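Local coordinates for protein 3' terminal uridylyl transferase (Trypanosoma brucei, PDB 5HZD) that adds uridines to the 3' ends of guide RNAs, ribosomal RNAs and some mRNAs in the mitochondrion, using UTP in support of RNA editing, at residues A[346-349]-A[354-357]; A[339-344]-A[466-471]; A[91-96]-A[152-157]. One frame throughout, in Å; residues are numbered along the deposited sequence.

Contact 1 of 3, residues A[346-349]-A[354-357]; sequences YLVQ and PYVD
Val348, near the C-terminal end of helix 336-349, meets Tyr355 just after the chain has doubled back. The two CA atoms lie 5.9 Å apart, the shortest CA separation between 346-349 and 354-357, yet the side-chain touch is a light one. Val348 CG1 comes to 4.2 Å from Tyr355 CD1, arriving at the edge of the ring and close to its plane, so the valine does not stack on a face. The same methyl is 4.3 Å from Tyr355 CB and therefore sits beside the root of the side chain, far from the hydroxyl. The rotamer of Val348 accounts for this: with chi1 168°, CG1 extends anti to the backbone N, which leaves CG2 to look at the loop backbone, 4.3 Å from Pro354 O. No hydrogen bond joins the two segments, and only about 101 Å² is buried between them. This is a short helix-to-loop return with four residues between the segments, on the surface of the helical part of the TUTase, beside helix 292-304. Tyr355 is also extended, its CG anti to N at chi1 176°, and this puts its OH within bonding distance of Leu419 O. The ring is tethered through its hydroxyl, while the side chains of Val348, Tyr303 and Pro422 touch it. Gln349 NE2 gives a hydrogen bond to Pro422 O, tying the helix end to the same neighbouring loop. Helix 292-304 backs the return: Tyr303 touches Val348 and its OH pairs with Val356 N.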
ATOM      1  N   TYR A 346       4.142 -12.089  14.759  1.00 11.69           N
ATOM      2  CA  TYR A 346       4.612 -13.482  14.811  1.00 11.88           C
ATOM      3  C   TYR A 346       6.140 -13.564  14.672  1.00 12.01           C
ATOM      4  O   TYR A 346       6.813 -14.271  15.448  1.00 13.56           O
ATOM      5  CB  TYR A 346       3.897 -14.297  13.735  1.00 11.76           C
ATOM      6  CG  TYR A 346       4.619 -15.558  13.321  1.00 11.93           C
ATOM      7  CD1 TYR A 346       4.644 -16.677  14.149  1.00 12.23           C
ATOM      8  CD2 TYR A 346       5.255 -15.619  12.099  1.00 12.06           C
ATOM      9  CE1 TYR A 346       5.273 -17.849  13.746  1.00 13.25           C
ATOM     10  CE2 TYR A 346       5.907 -16.766  11.687  1.00 13.94           C
ATOM     11  CZ  TYR A 346       5.931 -17.867  12.525  1.00 13.93           C
ATOM     12  OH  TYR A 346       6.559 -19.026  12.099  1.00 17.18           O
ATOM     13  N   LEU A 347       6.711 -12.870  13.690  1.00 11.84           N
ATOM     14  CA  LEU A 347       8.156 -12.891  13.516  1.00 12.02           C
ATOM     15  C   LEU A 347       8.879 -12.400  14.755  1.00 12.29           C
ATOM     16  O   LEU A 347       9.928 -12.955  15.112  1.00 14.36           O
ATOM     17  CB  LEU A 347       8.591 -12.037  12.297  1.00 11.83           C
ATOM     18  CG  LEU A 347       8.065 -12.517  10.935  1.00 13.78           C
ATOM     19  CD1 LEU A 347       8.525 -11.547   9.828  1.00 17.07           C
ATOM     20  CD2 LEU A 347       8.516 -13.976  10.641  1.00 13.59           C
ATOM     21  N   VAL A 348       8.362 -11.353  15.403  1.00 12.24           N
ATOM     22  CA  VAL A 348       9.033 -10.822  16.577  1.00 12.56           C
ATOM     23  C   VAL A 348       8.911 -11.808  17.716  1.00 15.04           C
ATOM     24  O   VAL A 348       9.900 -12.112  18.393  1.00 16.36           O
ATOM     25  CB  VAL A 348       8.406  -9.488  17.007  1.00 14.05           C
ATOM     26  CG1 VAL A 348       8.913  -9.089  18.422  1.00 17.44           C
ATOM     27  CG2 VAL A 348       8.695  -8.400  15.986  1.00 13.66           C
ATOM     28  N   GLN A 349       7.706 -12.345  17.931  1.00 16.44           N
ATOM     29  CA  GLN A 349       7.470 -13.186  19.119  1.00 18.59           C
ATOM     30  C   GLN A 349       8.257 -14.472  19.032  1.00 20.07           C
ATOM     31  O   GLN A 349       8.682 -15.023  20.058  1.00 20.77           O
ATOM     32  CB  GLN A 349       5.976 -13.459  19.335  1.00 15.93           C
ATOM     33  CG  GLN A 349       5.201 -12.235  19.714  1.00 18.69           C
ATOM     34  CD  GLN A 349       5.714 -11.587  20.974  1.00 24.09           C
ATOM     35  OE1 GLN A 349       5.956 -12.268  21.971  1.00 24.67           O
ATOM     36  NE2 GLN A 349       5.879 -10.260  20.951  1.00 21.91           N
ATOM     37  N   PRO A 354      14.328  -8.751  14.895  1.00 18.37           N
ATOM     38  CA  PRO A 354      14.428  -7.935  16.109  1.00 18.16           C
ATOM     39  C   PRO A 354      13.197  -7.052  16.296  1.00 17.70           C
ATOM     40  O   PRO A 354      12.537  -6.627  15.348  1.00 15.95           O
ATOM     41  CB  PRO A 354      15.661  -7.052  15.839  1.00 20.55           C
ATOM     42  CG  PRO A 354      16.473  -7.817  14.848  1.00 21.37           C
ATOM     43  CD  PRO A 354      15.419  -8.450  13.947  1.00 18.18           C
ATOM     44  N   TYR A 355      12.878  -6.764  17.555  1.00 14.96           N
ATOM     45  CA  TYR A 355      11.807  -5.808  17.832  1.00 16.72           C
ATOM     46  C   TYR A 355      12.167  -4.389  17.377  1.00 17.64           C
ATOM     47  O   TYR A 355      13.318  -3.949  17.537  1.00 18.91           O
ATOM     48  CB  TYR A 355      11.494  -5.826  19.347  1.00 15.27           C
ATOM     49  CG  TYR A 355      10.461  -4.797  19.719  1.00 15.23           C
ATOM     50  CD1 TYR A 355       9.119  -5.003  19.398  1.00 15.23           C
ATOM     51  CD2 TYR A 355      10.824  -3.610  20.366  1.00 16.76           C
ATOM     52  CE1 TYR A 355       8.167  -4.041  19.690  1.00 13.42           C
ATOM     53  CE2 TYR A 355       9.854  -2.640  20.675  1.00 15.96           C
ATOM     54  CZ  TYR A 355       8.542  -2.880  20.326  1.00 14.65           C
ATOM     55  OH  TYR A 355       7.611  -1.921  20.636  1.00 18.57           O
ATOM     56  N   VAL A 356      11.196  -3.679  16.804  1.00 17.26           N
ATOM     57  CA  VAL A 356      11.351  -2.254  16.501  1.00 16.50           C
ATOM     58  C   VAL A 356      10.192  -1.488  17.139  1.00 16.79           C
ATOM     59  O   VAL A 356       9.016  -1.778  16.852  1.00 17.58           O
ATOM     60  CB  VAL A 356      11.281  -1.990  14.988  1.00 14.97           C
ATOM     61  CG1 VAL A 356      11.422  -0.481  14.701  1.00 19.83           C
ATOM     62  CG2 VAL A 356      12.343  -2.769  14.242  1.00 19.35           C
ATOM     63  N   ASP A 357      10.500  -0.524  18.004  1.00 20.08           N
ATOM     64  CA  ASP A 357       9.433   0.303  18.567  1.00 21.53           C
ATOM     65  C   ASP A 357       8.896   1.236  17.481  1.00 18.80           C
ATOM     66  O   ASP A 357       9.687   1.934  16.824  1.00 20.28           O
ATOM     67  CB  ASP A 357       9.971   1.111  19.741  1.00 20.41           C
ATOM     68  CG  ASP A 357       8.866   1.745  20.572  1.00 27.40           C
ATOM     69  OD1 ASP A 357       7.878   2.244  20.002  1.00 23.43           O
ATOM     70  OD2 ASP A 357       8.976   1.736  21.821  1.00 32.00           O
TER

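Contact 2 of 3, residues A[339-344]-A[466-471]; sequences INIMWI and EDPYEE
Ile341 and Pro468 meet end to end, bringing helix 336-349 against the loop assigned as the nucleotide recognition motif, to which all of 466-471 belongs. The apolar contact is small, about 89 Å² in all, and buried. Ile341 CD1 stands 3.6 Å from Pro468 CD and 4.0 Å from Pro468 CG, so one methyl rests against these two carbons of the proline. Its reach comes from an extended isoleucine: CG1 is anti to the carbonyl carbon, and chi2 of 161° carries CD1 straight on from there. Ile341 was modelled in two conformers, and these distances hold for one of them. The same methyl lies 4.4 Å from Glu466 O, and Ile465 also touches Ile341. Pro468 has Tyr337, a UTP-binding residue at the start of the same helix, against it too, consistent with the proline lying behind the UTP-binding residues.

Within the loop, Pro468 CB lies 4.1 Å above one face of the Tyr469 ring, offset toward the rim. That ring also touches Arg295 and Asn296, both of which bind UTP, while its OH bonds to Pro358 O.

The polar contacts lie within the loop or reach outside it. Glu466, fully extended, carries its OE1 to a salt bridge with Arg421 and a hydrogen bond with Ser418 OG; Pro468 O takes one from Asn420 ND2. Asp467 OD1 accepts from Tyr469 N at 3.0 Å, an Asx turn, and from Glu470 N at 2.8 Å, which extends it to an Asx motif; the latter bond is the straighter, at 159°. Both donors come to the anti side of OD1, from opposite faces of the carboxylate plane, Glu470 N lying 33° out of it.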
ATOM      1  N   ILE A 339      -2.899  -7.436   8.271  1.00 10.91           N
ATOM      2  CA  ILE A 339      -2.285  -8.739   7.980  1.00 10.55           C
ATOM      3  C   ILE A 339      -0.764  -8.634   8.114  1.00 10.67           C
ATOM      4  O   ILE A 339      -0.132  -9.525   8.672  1.00 12.07           O
ATOM      5  CB  ILE A 339      -2.672  -9.264   6.581  1.00 11.45           C
ATOM      6  CG1 ILE A 339      -4.201  -9.388   6.438  1.00 13.39           C
ATOM      7  CG2 ILE A 339      -2.050 -10.678   6.322  1.00 10.79           C
ATOM      8  CD1 ILE A 339      -4.883 -10.247   7.519  1.00 16.12           C
ATOM      9  N   ASN A 340      -0.161  -7.545   7.623  1.00 11.49           N
ATOM     10  CA  ASN A 340       1.285  -7.383   7.799  1.00 11.66           C
ATOM     11  C   ASN A 340       1.657  -7.307   9.282  1.00 10.46           C
ATOM     12  O   ASN A 340       2.693  -7.845   9.708  1.00 10.57           O
ATOM     13  CB  ASN A 340       1.782  -6.122   7.084  1.00 11.42           C
ATOM     14  CG  ASN A 340       2.080  -6.351   5.630  1.00 16.51           C
ATOM     15  OD1 ASN A 340       2.617  -7.383   5.251  1.00 16.59           O
ATOM     16  ND2 ASN A 340       1.733  -5.376   4.796  1.00 17.38           N
ATOM     17  N   ILE A 341       0.807  -6.660  10.096  1.00 10.51           N
ATOM     18  CA  ILE A 341       1.086  -6.605  11.523  0.77 10.70           C
ATOM     19  C   ILE A 341       0.996  -8.007  12.142  1.00 10.85           C
ATOM     20  O   ILE A 341       1.830  -8.360  12.990  1.00 11.32           O
ATOM     21  CB  ILE A 341       0.186  -5.588  12.243  0.77 10.79           C
ATOM     22  CG1 ILE A 341       0.562  -4.180  11.761  0.77 12.72           C
ATOM     23  CG2 ILE A 341       0.333  -5.706  13.780  0.77 11.07           C
ATOM     24  CD1 ILE A 341      -0.518  -3.124  12.032  0.77 12.48           C
ATOM     25  N   MET A 342       0.011  -8.806  11.733  1.00 11.13           N
ATOM     26  CA  MET A 342      -0.050 -10.179  12.208  1.00 11.01           C
ATOM     27  C   MET A 342       1.251 -10.920  11.889  1.00 11.03           C
ATOM     28  O   MET A 342       1.782 -11.627  12.731  1.00 11.22           O
ATOM     29  CB  MET A 342      -1.209 -10.954  11.572  1.00 12.63           C
ATOM     30  CG  MET A 342      -2.572 -10.489  12.038  1.00 11.87           C
ATOM     31  SD  MET A 342      -3.867 -11.553  11.376  1.00 15.10           S
ATOM     32  CE  MET A 342      -3.483 -13.129  12.130  1.00 15.46           C
ATOM     33  N   TRP A 343       1.747 -10.789  10.667  1.00 10.88           N
ATOM     34  CA  TRP A 343       2.948 -11.505  10.271  1.00 10.95           C
ATOM     35  C   TRP A 343       4.144 -11.008  11.056  1.00 11.79           C
ATOM     36  O   TRP A 343       4.923 -11.798  11.594  1.00 11.25           O
ATOM     37  CB  TRP A 343       3.117 -11.264   8.761  1.00 11.31           C
ATOM     38  CG  TRP A 343       4.417 -11.686   8.121  1.00 10.88           C
ATOM     39  CD1 TRP A 343       5.263 -10.874   7.418  1.00 10.82           C
ATOM     40  CD2 TRP A 343       4.947 -13.023   7.985  1.00 11.09           C
ATOM     41  NE1 TRP A 343       6.312 -11.618   6.895  1.00 11.02           N
ATOM     42  CE2 TRP A 343       6.126 -12.933   7.222  1.00 13.53           C
ATOM     43  CE3 TRP A 343       4.549 -14.275   8.463  1.00 11.70           C
ATOM     44  CZ2 TRP A 343       6.903 -14.040   6.903  1.00 11.90           C
ATOM     45  CZ3 TRP A 343       5.332 -15.389   8.133  1.00 13.83           C
ATOM     46  CH2 TRP A 343       6.507 -15.255   7.386  1.00 11.58           C
ATOM     47  N   ILE A 344       4.298  -9.700  11.157  1.00 10.95           N
ATOM     48  CA  ILE A 344       5.472  -9.163  11.860  1.00 11.11           C
ATOM     49  C   ILE A 344       5.434  -9.498  13.356  1.00 11.36           C
ATOM     50  O   ILE A 344       6.468  -9.827  13.946  1.00 11.59           O
ATOM     51  CB  ILE A 344       5.541  -7.674  11.683  1.00 11.02           C
ATOM     52  CG1 ILE A 344       5.895  -7.403  10.221  1.00 10.94           C
ATOM     53  CG2 ILE A 344       6.618  -7.085  12.575  1.00 11.58           C
ATOM     54  CD1 ILE A 344       5.659  -5.938   9.812  1.00 11.66           C
ATOM     55  N   GLU A 466      -3.524  -4.056  17.618  1.00 12.90           N
ATOM     56  CA  GLU A 466      -3.332  -2.652  17.974  1.00 12.30           C
ATOM     57  C   GLU A 466      -2.697  -1.901  16.798  1.00 15.07           C
ATOM     58  O   GLU A 466      -1.663  -2.329  16.251  1.00 13.53           O
ATOM     59  CB  GLU A 466      -2.456  -2.553  19.234  1.00 12.68           C
ATOM     60  CG  GLU A 466      -2.186  -1.092  19.694  1.00 17.10           C
ATOM     61  CD  GLU A 466      -1.513  -0.939  21.059  1.00 20.81           C
ATOM     62  OE1 GLU A 466      -0.850  -1.869  21.582  1.00 14.74           O
ATOM     63  OE2 GLU A 466      -1.656   0.160  21.648  1.00 23.19           O
ATOM     64  N   ASP A 467      -3.302  -0.782  16.383  1.00 14.88           N
ATOM     65  CA  ASP A 467      -2.668   0.064  15.367  1.00 14.48           C
ATOM     66  C   ASP A 467      -1.421   0.729  15.968  1.00 13.14           C
ATOM     67  O   ASP A 467      -1.467   1.300  17.071  1.00 15.24           O
ATOM     68  CB  ASP A 467      -3.640   1.148  14.896  1.00 16.29           C
ATOM     69  CG  ASP A 467      -3.089   1.949  13.752  1.00 22.45           C
ATOM     70  OD1 ASP A 467      -2.239   2.817  13.992  1.00 25.63           O
ATOM     71  OD2 ASP A 467      -3.519   1.732  12.617  1.00 23.11           O
ATOM     72  N   PRO A 468      -0.277   0.639  15.264  1.00 15.11           N
ATOM     73  CA  PRO A 468       0.969   1.154  15.833  1.00 15.04           C
ATOM     74  C   PRO A 468       0.952   2.642  16.198  1.00 16.80           C
ATOM     75  O   PRO A 468       1.539   3.009  17.218  1.00 18.87           O
ATOM     76  CB  PRO A 468       1.974   0.904  14.705  1.00 15.34           C
ATOM     77  CG  PRO A 468       1.480  -0.353  14.078  1.00 19.50           C
ATOM     78  CD  PRO A 468      -0.034  -0.186  14.071  1.00 14.73           C
ATOM     79  N   TYR A 469       0.279   3.473  15.404  1.00 16.90           N
ATOM     80  CA  TYR A 469       0.360   4.932  15.637  1.00 16.00           C
ATOM     81  C   TYR A 469      -0.942   5.605  16.054  1.00 23.00           C
ATOM     82  O   TYR A 469      -0.933   6.743  16.543  1.00 26.94           O
ATOM     83  CB  TYR A 469       0.969   5.642  14.420  1.00 19.87           C
ATOM     84  CG  TYR A 469       2.388   5.192  14.130  1.00 15.90           C
ATOM     85  CD1 TYR A 469       3.430   5.447  15.036  1.00 16.46           C
ATOM     86  CD2 TYR A 469       2.679   4.500  12.963  1.00 14.37           C
ATOM     87  CE1 TYR A 469       4.724   5.020  14.783  1.00 16.56           C
ATOM     88  CE2 TYR A 469       3.967   4.072  12.697  1.00 17.28           C
ATOM     89  CZ  TYR A 469       4.968   4.326  13.605  1.00 15.91           C
ATOM     90  OH  TYR A 469       6.237   3.916  13.332  1.00 17.60           O
ATOM     91  N   GLU A 470      -2.060   4.918  15.894  1.00 22.32           N
ATOM     92  CA  GLU A 470      -3.313   5.444  16.436  1.00 24.70           C
ATOM     93  C   GLU A 470      -3.700   4.733  17.740  1.00 23.74           C
ATOM     94  O   GLU A 470      -4.153   3.578  17.717  1.00 31.57           O
ATOM     95  CB  GLU A 470      -4.415   5.332  15.397  1.00 29.78           C
ATOM     96  CG  GLU A 470      -5.728   5.960  15.845  1.00 43.74           C
ATOM     97  CD  GLU A 470      -6.616   6.373  14.679  1.00 52.94           C
ATOM     98  OE1 GLU A 470      -7.852   6.458  14.872  1.00 56.57           O
ATOM     99  OE2 GLU A 470      -6.072   6.629  13.577  1.00 56.35           O
ATOM    100  N   GLU A 471      -3.580   5.407  18.877  1.00 31.20           N
ATOM    101  CA  GLU A 471      -3.990   4.751  20.117  1.00 30.51           C
ATOM    102  C   GLU A 471      -5.501   4.510  20.169  1.00 24.03           C
ATOM    103  O   GLU A 471      -6.309   5.240  19.577  1.00 25.89           O
ATOM    104  CB  GLU A 471      -3.509   5.476  21.373  1.00 35.86           C
ATOM    105  CG  GLU A 471      -3.413   4.554  22.593  1.00 37.93           C
ATOM    106  CD  GLU A 471      -3.118   5.319  23.880  1.00 46.94           C
ATOM    107  OE1 GLU A 471      -3.319   4.754  24.982  1.00 43.13           O
ATOM    108  OE2 GLU A 471      -2.682   6.490  23.789  1.00 56.39           O
TER

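Contact 3 of 3, residues A[91-96]-A[152-157]; sequences AQLECV and ELLRRV
Val96 CG1 lodges between two successive leucines of the other helix, 3.8 Å from Leu153 CB and 4.0 Å from Leu154 CD2. Against Leu153 the valine passes alongside, the two side chains running in opposite directions; against Leu154 it crosses at about a right angle. With chi1 at 176°, CG1 lies anti to the valine N, and this is the branch that meets the leucines. Leu153 CD1 meanwhile settles 3.6 Å from Val96 O, a methyl resting against the helix backbone. One turn earlier, Leu93 CD1 adds a looser touch of 4.3 Å to Leu154 CD2.

Behind this first shell, Leu153 is flanked by Arg99 and Trp100 from the next turn of helix 80-100, and Phe159 touches Leu154. On the outer side Leu153 CD2 lies over one face of the Arg156 guanidinium, while Arg156 NE makes a weak salt-bridge bond to Glu152 OE2. Helix 80-100 has polar ties of its own: Gln92 OE1 accepts from Leu280 N, and Glu94 OE2 from Val106 N of strand 105-109.

The two short helical segments run at 111° to each other, with axes 10.9 Å apart at closest approach. This steep crossing, in which the side chains that touch are all apolar, belongs to the palm of a polymerase-beta-like nucleotidyltransferase, where helix 80-100 packs beside the mixed sheet whose strand 124-129 starts at Asp123 and Asp125, the probable metal ligands.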
ATOM      1  N   ALA A  91       8.536  12.636  -9.569  1.00 12.61           N
ATOM      2  CA  ALA A  91       9.108  13.936  -9.900  1.00 14.05           C
ATOM      3  C   ALA A  91       8.178  14.701 -10.814  1.00 13.08           C
ATOM      4  O   ALA A  91       8.047  15.932 -10.673  1.00 13.66           O
ATOM      5  CB  ALA A  91      10.486  13.773 -10.534  1.00 15.77           C
ATOM      6  N   GLN A  92       7.528  13.999 -11.740  1.00 12.97           N
ATOM      7  CA  GLN A  92       6.539  14.642 -12.630  1.00 13.08           C
ATOM      8  C   GLN A  92       5.388  15.239 -11.836  1.00 12.89           C
ATOM      9  O   GLN A  92       5.002  16.389 -12.030  1.00 13.73           O
ATOM     10  CB  GLN A  92       6.038  13.631 -13.680  1.00 13.03           C
ATOM     11  CG  GLN A  92       7.147  13.264 -14.646  1.00 13.35           C
ATOM     12  CD  GLN A  92       6.967  11.927 -15.325  1.00 13.30           C
ATOM     13  OE1 GLN A  92       5.847  11.379 -15.377  1.00 14.91           O
ATOM     14  NE2 GLN A  92       8.043  11.414 -15.895  1.00 14.44           N
ATOM     15  N   LEU A  93       4.838  14.455 -10.914  1.00 12.53           N
ATOM     16  CA  LEU A  93       3.748  14.948 -10.087  1.00 12.39           C
ATOM     17  C   LEU A  93       4.198  16.137  -9.251  1.00 12.58           C
ATOM     18  O   LEU A  93       3.437  17.093  -9.073  1.00 12.69           O
ATOM     19  CB  LEU A  93       3.189  13.830  -9.194  1.00 12.86           C
ATOM     20  CG  LEU A  93       1.991  14.286  -8.353  1.00 11.93           C
ATOM     21  CD1 LEU A  93       0.779  14.741  -9.189  1.00 12.70           C
ATOM     22  CD2 LEU A  93       1.561  13.102  -7.433  1.00 11.89           C
ATOM     23  N   GLU A  94       5.453  16.136  -8.799  1.00 12.68           N
ATOM     24  CA  GLU A  94       5.894  17.239  -7.952  1.00 12.92           C
ATOM     25  C   GLU A  94       5.921  18.537  -8.726  1.00 13.31           C
ATOM     26  O   GLU A  94       5.578  19.589  -8.186  1.00 13.81           O
ATOM     27  CB  GLU A  94       7.248  16.931  -7.328  1.00 13.01           C
ATOM     28  CG  GLU A  94       7.702  17.945  -6.288  1.00 13.29           C
ATOM     29  CD  GLU A  94       8.905  17.429  -5.535  1.00 16.65           C
ATOM     30  OE1 GLU A  94      10.026  17.906  -5.831  1.00 17.54           O
ATOM     31  OE2 GLU A  94       8.761  16.538  -4.645  1.00 13.42           O
ATOM     32  N   CYS A  95       6.258  18.485 -10.009  1.00 13.47           N
ATOM     33  CA  CYS A  95       6.201  19.670 -10.884  0.56 13.87           C
ATOM     34  C   CYS A  95       4.810  20.246 -10.947  1.00 14.76           C
ATOM     35  O   CYS A  95       4.606  21.467 -10.981  1.00 18.61           O
ATOM     36  CB  CYS A  95       6.597  19.285 -12.301  0.56 14.02           C
ATOM     37  SG  CYS A  95       8.292  18.812 -12.530  0.56 17.79           S
ATOM     38  N   VAL A  96       3.829  19.351 -11.000  1.00 13.49           N
ATOM     39  CA  VAL A  96       2.452  19.802 -11.108  1.00 13.50           C
ATOM     40  C   VAL A  96       2.012  20.416  -9.785  1.00 13.49           C
ATOM     41  O   VAL A  96       1.484  21.550  -9.754  1.00 13.86           O
ATOM     42  CB  VAL A  96       1.507  18.626 -11.451  1.00 13.86           C
ATOM     43  CG1 VAL A  96       0.048  19.128 -11.466  1.00 16.10           C
ATOM     44  CG2 VAL A  96       1.886  18.002 -12.775  1.00 15.38           C
ATOM     45  N   GLU A 152      -7.623  20.118 -11.368  1.00 14.01           N
ATOM     46  CA  GLU A 152      -7.660  21.058 -12.489  1.00 14.40           C
ATOM     47  C   GLU A 152      -6.290  21.217 -13.130  1.00 15.34           C
ATOM     48  O   GLU A 152      -6.176  21.285 -14.348  1.00 15.70           O
ATOM     49  CB  GLU A 152      -8.172  22.420 -12.020  1.00 19.90           C
ATOM     50  CG  GLU A 152      -8.147  23.489 -13.087  1.00 22.78           C
ATOM     51  CD  GLU A 152      -9.193  23.274 -14.171  1.00 36.94           C
ATOM     52  OE1 GLU A 152     -10.025  22.338 -14.052  1.00 39.05           O
ATOM     53  OE2 GLU A 152      -9.172  24.043 -15.166  1.00 43.20           O
ATOM     54  N   LEU A 153      -5.246  21.266 -12.318  1.00 14.13           N
ATOM     55  CA  LEU A 153      -3.892  21.335 -12.886  1.00 14.12           C
ATOM     56  C   LEU A 153      -3.566  20.103 -13.729  1.00 13.93           C
ATOM     57  O   LEU A 153      -2.955  20.209 -14.820  1.00 16.09           O
ATOM     58  CB  LEU A 153      -2.829  21.513 -11.785  1.00 13.96           C
ATOM     59  CG  LEU A 153      -2.851  22.852 -11.047  1.00 14.26           C
ATOM     60  CD1 LEU A 153      -1.810  22.877  -9.921  1.00 17.55           C
ATOM     61  CD2 LEU A 153      -2.637  24.027 -12.021  1.00 16.52           C
ATOM     62  N   LEU A 154      -3.960  18.926 -13.248  1.00 13.60           N
ATOM     63  CA  LEU A 154      -3.743  17.707 -14.013  1.00 15.21           C
ATOM     64  C   LEU A 154      -4.527  17.704 -15.337  1.00 16.21           C
ATOM     65  O   LEU A 154      -3.984  17.349 -16.369  1.00 14.80           O
ATOM     66  CB  LEU A 154      -4.086  16.490 -13.165  1.00 13.76           C
ATOM     67  CG  LEU A 154      -3.138  16.247 -11.999  1.00 13.02           C
ATOM     68  CD1 LEU A 154      -3.799  15.278 -11.029  1.00 14.29           C
ATOM     69  CD2 LEU A 154      -1.763  15.701 -12.491  1.00 14.32           C
ATOM     70  N   ARG A 155      -5.774  18.155 -15.312  1.00 14.00           N
ATOM     71  CA  ARG A 155      -6.589  18.264 -16.524  1.00 16.99           C
ATOM     72  C   ARG A 155      -5.861  19.164 -17.532  1.00 17.70           C
ATOM     73  O   ARG A 155      -5.827  18.867 -18.727  1.00 20.87           O
ATOM     74  CB  ARG A 155      -7.964  18.859 -16.174  1.00 18.22           C
ATOM     75  CG  ARG A 155      -8.963  18.922 -17.313  1.00 30.04           C
ATOM     76  CD  ARG A 155     -10.197  19.745 -16.907  1.00 39.68           C
ATOM     77  NE  ARG A 155     -10.462  20.833 -17.855  1.00 49.34           N
ATOM     78  CZ  ARG A 155      -9.872  22.028 -17.822  1.00 54.52           C
ATOM     79  NH1 ARG A 155      -8.971  22.303 -16.893  1.00 54.41           N
ATOM     80  NH2 ARG A 155     -10.181  22.951 -18.723  1.00 59.67           N
ATOM     81  N   ARG A 156      -5.250  20.238 -17.050  1.00 16.19           N
ATOM     82  CA  ARG A 156      -4.670  21.243 -17.956  1.00 19.22           C
ATOM     83  C   ARG A 156      -3.330  20.779 -18.546  1.00 23.19           C
ATOM     84  O   ARG A 156      -2.841  21.341 -19.530  1.00 29.40           O
ATOM     85  CB  ARG A 156      -4.468  22.584 -17.229  1.00 22.75           C
ATOM     86  CG  ARG A 156      -5.739  23.344 -16.830  1.00 23.47           C
ATOM     87  CD  ARG A 156      -5.354  24.734 -16.240  1.00 48.88           C
ATOM     88  NE  ARG A 156      -5.819  24.954 -14.860  1.00 51.89           N
ATOM     89  CZ  ARG A 156      -5.239  25.764 -13.964  1.00 46.47           C
ATOM     90  NH1 ARG A 156      -5.754  25.892 -12.732  1.00 36.84           N
ATOM     91  NH2 ARG A 156      -4.141  26.449 -14.281  1.00 47.11           N
ATOM     92  N   VAL A 157      -2.711  19.772 -17.945  1.00 17.75           N
ATOM     93  CA  VAL A 157      -1.436  19.244 -18.483  1.00 21.11           C
ATOM     94  C   VAL A 157      -1.702  17.984 -19.314  1.00 26.42           C
ATOM     95  O   VAL A 157      -0.768  17.356 -19.821  1.00 31.15           O
ATOM     96  CB  VAL A 157      -0.391  19.031 -17.333  1.00 26.28           C
ATOM     97  CG1 VAL A 157      -0.613  17.745 -16.587  1.00 20.90           C
ATOM     98  CG2 VAL A 157       1.030  19.099 -17.838  1.00 31.49           C
TER

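Contacts 1 and 2 share helix 336-349 and have centres 11 Å apart; contact 1 is nested in the long chain loop that contact 2 closes. Contact 2 is the nearer to the UTP-binding residues, since Pro468 and Tyr337 have side chains about 3 Å apart, whereas the Tyr355 side chain of contact 1 is about 11 Å from that of Arg295. Contact 3 lies across the chain's centre, its centre 34 Å from that of contact 2 and 41 Å from that of contact 1, and touches neither. It sits beside the palm sheet, its Leu93 side chain about 9 Å from that of Asp286, probably important for catalysis, and about 8 Å from that of Ile124, probably a UTP-binding residue.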